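Local coordinates for Non-catalytic protein 1 (Piromyces equi, PDB 1WCU) that probably binds plant cell-wall polysaccharides such as cellulose and mannans as a family 29 carbohydrate-binding module that has no catalytic activity of its own, at residues 7-12 and 18-23; 62-67 and 115-120. All coordinates share one frame; numbering follows the deposited sequence.

Interaction 1. Residues 7-12 and 18-23; sequences SVVYET and SGFDNW
V9 lies across one face of the F20 ring and carries most of this contact, which joins the two sheets of the beta-sandwich of the module. Strand 6-10 belongs to one sheet and strand 20-22 is an outermost strand of the other; the F20 ring meets both the V9 side chain and the backbone of strand 6-10, and no hydrogen bond joins the two segments. The short strand axes come within 8.4 Å at an angle of 41°. The CA of V9 sits 4.1 Å from the centroid of the F20 ring and only 14° off the ring normal, a CH-pi contact. Both methyls of V9 reach the same ring: CG2 lies 3.8 Å from F20 CE1, and CG1 is 3.9 Å from F20 CG. The two side chains cross at about a right angle, with the CG2 methyl of V9 over the ring face. F20 has CG beside its own backbone N and opposite the carbonyl carbon (chi1 -63°), a turn that brings the ring over to strand 6-10. Further along the ring, V8 O approaches F20 CE2 obliquely at 3.7 Å, and S7 CB stands 4.2 Å from F20 CZ. V8 O is also bound by the side-chain amide of N17, in the connection between the two strands.

Beyond this shell, V9 packs on L50, Y58 and I134, while F20 rests on N52 and N54. V9 and Y10 both face I134 of strand 129-137, forming a classic beta bulge where the ring is met. Past F20, N22 OD1 accepts hydrogen bonds from the backbone N of S49 and of G24. D21 points away from strand 6-10, and W23 NE1 donates a bent 3.0 Å hydrogen bond to D21 OD2, in the indole plane but from above the carboxylate plane.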
loop_
_atom_site.group_PDB
_atom_site.type_symbol
_atom_site.label_atom_id
_atom_site.label_comp_id
_atom_site.label_asym_id
_atom_site.label_seq_id
_atom_site.Cartn_x
_atom_site.Cartn_y
_atom_site.Cartn_z
ATOM N N SER A 7 -5.082 -2.280 -10.736
ATOM C CA SER A 7 -4.769 -0.855 -10.576
ATOM C C SER A 7 -3.291 -0.776 -10.206
ATOM O O SER A 7 -2.921 -1.178 -9.101
ATOM C CB SER A 7 -5.567 -0.213 -9.434
ATOM O OG SER A 7 -6.973 -0.211 -9.661
ATOM N N VAL A 8 -2.465 -0.240 -11.099
ATOM C CA VAL A 8 -1.024 -0.113 -10.852
ATOM C C VAL A 8 -0.782 1.279 -10.270
ATOM O O VAL A 8 -0.855 2.283 -10.977
ATOM C CB VAL A 8 -0.207 -0.346 -12.139
ATOM C CG1 VAL A 8 1.287 -0.205 -11.872
ATOM C CG2 VAL A 8 -0.514 -1.716 -12.736
ATOM N N VAL A 9 -0.494 1.340 -8.974
ATOM C CA VAL A 9 -0.412 2.618 -8.254
ATOM C C VAL A 9 0.966 3.266 -8.439
ATOM O O VAL A 9 1.096 4.474 -8.644
ATOM C CB VAL A 9 -0.668 2.390 -6.746
ATOM C CG1 VAL A 9 -0.526 3.674 -5.953
ATOM C CG2 VAL A 9 -2.036 1.747 -6.510
ATOM N N TYR A 10 1.988 2.422 -8.371
ATOM C CA TYR A 10 3.376 2.850 -8.457
ATOM C C TYR A 10 4.257 1.694 -8.897
ATOM O O TYR A 10 4.153 0.604 -8.327
ATOM C CB TYR A 10 3.861 3.391 -7.102
ATOM C CG TYR A 10 5.332 3.743 -7.095
ATOM C CD1 TYR A 10 6.284 2.839 -6.651
ATOM C CD2 TYR A 10 5.788 4.974 -7.577
ATOM C CE1 TYR A 10 7.643 3.136 -6.690
ATOM C CE2 TYR A 10 7.133 5.271 -7.618
ATOM C CZ TYR A 10 8.067 4.357 -7.169
ATOM O OH TYR A 10 9.414 4.629 -7.218
ATOM N N GLU A 11 5.115 1.906 -9.891
ATOM C CA GLU A 11 6.081 0.894 -10.310
ATOM C C GLU A 11 7.461 1.237 -9.763
ATOM O O GLU A 11 7.869 0.690 -8.738
ATOM C CB GLU A 11 6.070 0.734 -11.839
ATOM C CG GLU A 11 4.824 -0.006 -12.338
ATOM C CD GLU A 11 4.905 -0.356 -13.832
ATOM O OE1 GLU A 11 5.210 0.566 -14.603
ATOM O OE2 GLU A 11 4.645 -1.529 -14.220
ATOM N N THR A 12 8.144 2.162 -10.435
ATOM C CA THR A 12 9.414 2.739 -10.006
ATOM C C THR A 12 9.389 4.225 -10.412
ATOM O O THR A 12 8.365 4.709 -10.898
ATOM C CB THR A 12 10.606 2.012 -10.661
ATOM O OG1 THR A 12 10.435 2.019 -12.096
ATOM C CG2 THR A 12 10.724 0.564 -10.162
ATOM N N SER A 18 -0.842 8.155 -12.654
ATOM C CA SER A 18 -1.968 9.072 -12.830
ATOM C C SER A 18 -3.165 8.655 -11.985
ATOM O O SER A 18 -3.579 7.499 -12.012
ATOM C CB SER A 18 -2.363 9.079 -14.310
ATOM O OG SER A 18 -3.415 9.989 -14.565
ATOM N N GLY A 19 -3.717 9.612 -11.239
ATOM C CA GLY A 19 -4.955 9.401 -10.485
ATOM C C GLY A 19 -4.804 8.716 -9.132
ATOM O O GLY A 19 -5.776 8.178 -8.608
ATOM N N PHE A 20 -3.602 8.757 -8.565
ATOM C CA PHE A 20 -3.346 8.285 -7.199
ATOM C C PHE A 20 -2.695 9.409 -6.424
ATOM O O PHE A 20 -1.907 10.186 -6.974
ATOM C CB PHE A 20 -2.478 7.024 -7.213
ATOM C CG PHE A 20 -3.139 5.878 -7.901
ATOM C CD1 PHE A 20 -4.091 5.119 -7.253
ATOM C CD2 PHE A 20 -2.892 5.608 -9.237
ATOM C CE1 PHE A 20 -4.732 4.097 -7.908
ATOM C CE2 PHE A 20 -3.540 4.581 -9.879
ATOM C CZ PHE A 20 -4.445 3.834 -9.224
ATOM N N ASP A 21 -3.049 9.531 -5.152
ATOM C CA ASP A 21 -2.517 10.604 -4.306
ATOM C C ASP A 21 -2.263 10.037 -2.909
ATOM O O ASP A 21 -2.845 9.036 -2.520
ATOM C CB ASP A 21 -3.535 11.748 -4.276
ATOM C CG ASP A 21 -3.005 13.014 -3.661
ATOM O OD1 ASP A 21 -1.764 13.185 -3.568
ATOM O OD2 ASP A 21 -3.862 13.864 -3.285
ATOM N N ASN A 22 -1.379 10.680 -2.159
ATOM C CA ASN A 22 -1.071 10.290 -0.798
ATOM C C ASN A 22 -1.839 11.162 0.181
ATOM O O ASN A 22 -1.620 12.382 0.241
ATOM C CB ASN A 22 0.429 10.426 -0.519
ATOM C CG ASN A 22 0.779 10.200 0.933
ATOM O OD1 ASN A 22 0.191 9.334 1.606
ATOM N ND2 ASN A 22 1.757 10.971 1.444
ATOM N N TRP A 23 -2.750 10.532 0.920
ATOM C CA TRP A 23 -3.555 11.158 1.978
ATOM C C TRP A 23 -3.148 10.632 3.382
ATOM O O TRP A 23 -3.968 10.491 4.300
ATOM C CB TRP A 23 -5.037 10.889 1.722
ATOM C CG TRP A 23 -5.627 11.586 0.530
ATOM C CD1 TRP A 23 -4.981 12.288 -0.445
ATOM C CD2 TRP A 23 -7.023 11.661 0.228
ATOM N NE1 TRP A 23 -5.902 12.775 -1.362
ATOM C CE2 TRP A 23 -7.160 12.423 -0.949
ATOM C CE3 TRP A 23 -8.184 11.158 0.853
ATOM C CZ2 TRP A 23 -8.415 12.667 -1.527
ATOM C CZ3 TRP A 23 -9.403 11.414 0.283
ATOM C CH2 TRP A 23 -9.509 12.178 -0.878
#

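Interaction 2. Residues 62-67 and 115-120; sequences GCIYLQ and DRIIVQ
While I64 and I117 meet inside the protein, the flat groups of the same two segments are turned away from that meeting. The guanidinium of R116 has the D115 carboxylate at its edge, nearly in plane, gripped side-on by two nitrogens. NE gives an almost straight bond of 2.8 Å to D115 OD1 on that oxygen's syn side, and NH2 reaches the syn lone pair of D115 OD2 at 3.1 Å. OD2 also forms a salt bridge with K51 and NH2 another with E86, a chain of charges that would probably keep both groups ionised and the guanidinium fixed in rotation. On the other strand, the Y65 ring stacks with H144, and its hydroxyl is engaged by E103.

Between these groups, which lie on the sides of the sheets turned away from the sandwich interior, is the core of the beta-sandwich, where strand 62-70 of one sheet faces strand 116-121 of the other. I64 and I117 reach toward each other tip to tip, I64 CD1 touching I117 CG1 at 4.1 Å. In both isoleucines CG1 stands opposite the carbonyl carbon (chi1 -65° in I64 and -62° in I117), which sends the longer branch into the gap between the sheets. Two residues on, L66 CD1 comes within 4.3 Å of V119 CG2. All four side chains are buried, and no hydrogen bond joins the two strands. V78 adds to the packing of I64, I134 to that of L66, and I48 and M131 to that of V119. C63, just before I64, points away from the opposing sheet and is tied to C141 by a disulfide.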
loop_
_atom_site.group_PDB
_atom_site.type_symbol
_atom_site.label_atom_id
_atom_site.label_comp_id
_atom_site.label_asym_id
_atom_site.label_seq_id
_atom_site.Cartn_x
_atom_site.Cartn_y
_atom_site.Cartn_z
ATOM N N GLY A 62 -10.297 -8.587 -2.949
ATOM C CA GLY A 62 -9.156 -8.572 -3.858
ATOM C C GLY A 62 -7.822 -8.812 -3.165
ATOM O O GLY A 62 -7.754 -9.428 -2.091
ATOM N N CYS A 63 -6.765 -8.311 -3.798
ATOM C CA CYS A 63 -5.400 -8.559 -3.354
ATOM C C CYS A 63 -4.577 -7.297 -3.492
ATOM O O CYS A 63 -4.649 -6.618 -4.526
ATOM C CB CYS A 63 -4.787 -9.663 -4.191
ATOM S SG CYS A 63 -3.162 -10.232 -3.565
ATOM N N ILE A 64 -3.798 -6.993 -2.463
ATOM C CA ILE A 64 -2.811 -5.925 -2.520
ATOM C C ILE A 64 -1.423 -6.562 -2.587
ATOM O O ILE A 64 -1.042 -7.333 -1.699
ATOM C CB ILE A 64 -2.920 -4.987 -1.284
ATOM C CG1 ILE A 64 -4.261 -4.234 -1.280
ATOM C CG2 ILE A 64 -1.762 -3.992 -1.232
ATOM C CD1 ILE A 64 -4.653 -3.631 0.050
ATOM N N TYR A 65 -0.678 -6.219 -3.633
ATOM C CA TYR A 65 0.701 -6.661 -3.853
ATOM C C TYR A 65 1.617 -5.453 -3.757
ATOM O O TYR A 65 1.285 -4.369 -4.261
ATOM C CB TYR A 65 0.842 -7.299 -5.237
ATOM C CG TYR A 65 2.257 -7.620 -5.643
ATOM C CD1 TYR A 65 3.061 -6.660 -6.215
ATOM C CD2 TYR A 65 2.788 -8.891 -5.462
ATOM C CE1 TYR A 65 4.372 -6.953 -6.599
ATOM C CE2 TYR A 65 4.101 -9.184 -5.834
ATOM C CZ TYR A 65 4.874 -8.214 -6.399
ATOM O OH TYR A 65 6.186 -8.488 -6.774
ATOM N N LEU A 66 2.775 -5.629 -3.129
ATOM C CA LEU A 66 3.879 -4.665 -3.255
ATOM C C LEU A 66 5.190 -5.315 -2.861
ATOM O O LEU A 66 5.201 -6.402 -2.250
ATOM C CB LEU A 66 3.631 -3.400 -2.420
ATOM C CG LEU A 66 3.884 -3.473 -0.913
ATOM C CD1 LEU A 66 3.862 -2.066 -0.308
ATOM C CD2 LEU A 66 2.877 -4.346 -0.234
ATOM N N GLN A 67 6.273 -4.638 -3.213
ATOM C CA GLN A 67 7.611 -4.996 -2.740
ATOM C C GLN A 67 8.106 -3.936 -1.753
ATOM O O GLN A 67 7.912 -2.734 -1.966
ATOM C CB GLN A 67 8.586 -5.134 -3.910
ATOM C CG GLN A 67 8.171 -6.204 -4.907
ATOM C CD GLN A 67 9.149 -6.419 -6.043
ATOM O OE1 GLN A 67 8.826 -7.122 -7.017
ATOM N NE2 GLN A 67 10.316 -5.804 -5.956
ATOM N N ASP A 115 -11.031 2.616 -0.645
ATOM C CA ASP A 115 -10.473 3.609 -1.565
ATOM C C ASP A 115 -9.015 3.990 -1.272
ATOM O O ASP A 115 -8.456 4.808 -1.998
ATOM C CB ASP A 115 -11.320 4.883 -1.607
ATOM C CG ASP A 115 -11.198 5.717 -0.366
ATOM O OD1 ASP A 115 -10.437 5.314 0.521
ATOM O OD2 ASP A 115 -11.866 6.781 -0.287
ATOM N N ARG A 116 -8.413 3.399 -0.239
ATOM C CA ARG A 116 -7.070 3.794 0.222
ATOM C C ARG A 116 -6.288 2.599 0.755
ATOM O O ARG A 116 -6.819 1.808 1.558
ATOM C CB ARG A 116 -7.163 4.849 1.325
ATOM C CG ARG A 116 -7.068 6.280 0.865
ATOM C CD ARG A 116 -7.574 7.250 1.915
ATOM N NE ARG A 116 -9.024 7.285 1.899
ATOM C CZ ARG A 116 -9.780 8.155 2.545
ATOM N NH1 ARG A 116 -9.270 8.985 3.430
ATOM N NH2 ARG A 116 -11.078 8.125 2.342
ATOM N N ILE A 117 -5.029 2.511 0.319
ATOM C CA ILE A 117 -4.060 1.535 0.790
ATOM C C ILE A 117 -3.071 2.235 1.732
ATOM O O ILE A 117 -2.331 3.137 1.317
ATOM C CB ILE A 117 -3.280 0.904 -0.393
ATOM C CG1 ILE A 117 -4.238 0.163 -1.322
ATOM C CG2 ILE A 117 -2.193 -0.044 0.138
ATOM C CD1 ILE A 117 -3.632 -0.293 -2.648
ATOM N N ILE A 118 -3.024 1.779 2.974
ATOM C CA ILE A 118 -2.163 2.346 4.016
ATOM C C ILE A 118 -0.927 1.490 4.239
ATOM O O ILE A 118 -1.025 0.271 4.311
ATOM C CB ILE A 118 -2.935 2.399 5.358
ATOM C CG1 ILE A 118 -4.051 3.451 5.316
ATOM C CG2 ILE A 118 -1.999 2.685 6.530
ATOM C CD1 ILE A 118 -5.109 3.229 6.396
ATOM N N VAL A 119 0.234 2.130 4.329
ATOM C CA VAL A 119 1.473 1.473 4.788
ATOM C C VAL A 119 1.940 2.312 5.964
ATOM O O VAL A 119 2.014 3.531 5.844
ATOM C CB VAL A 119 2.564 1.395 3.705
ATOM C CG1 VAL A 119 3.796 0.643 4.208
ATOM C CG2 VAL A 119 2.017 0.686 2.467
ATOM N N GLN A 120 2.244 1.673 7.092
ATOM C CA GLN A 120 2.468 2.382 8.347
ATOM C C GLN A 120 3.647 1.789 9.126
ATOM O O GLN A 120 3.809 0.564 9.177
ATOM C CB GLN A 120 1.163 2.339 9.174
ATOM C CG GLN A 120 1.061 3.330 10.272
ATOM C CD GLN A 120 -0.385 3.639 10.702
ATOM O OE1 GLN A 120 -1.369 2.942 10.359
ATOM N NE2 GLN A 120 -0.514 4.692 11.460
#

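Interactions 1 and 2 join the same two sheets of the sandwich, with centres 11 Å apart. In interaction 2, at the heart of the core, aliphatic tips meet; in interaction 1, nearer the surface, the face of a ring meets a strand. They touch where W23 CE3 packs 3.5 Å from R116 NH1. Each of these two groups is held by the aspartate of its own segment, and K51 contacts W23 while forming a salt bridge with D115. This outer surface of strands 20-22, 47-52 and 116-121, with W25 and Q120 also beside one another, is consistent with the sugar-binding face of family 29 modules.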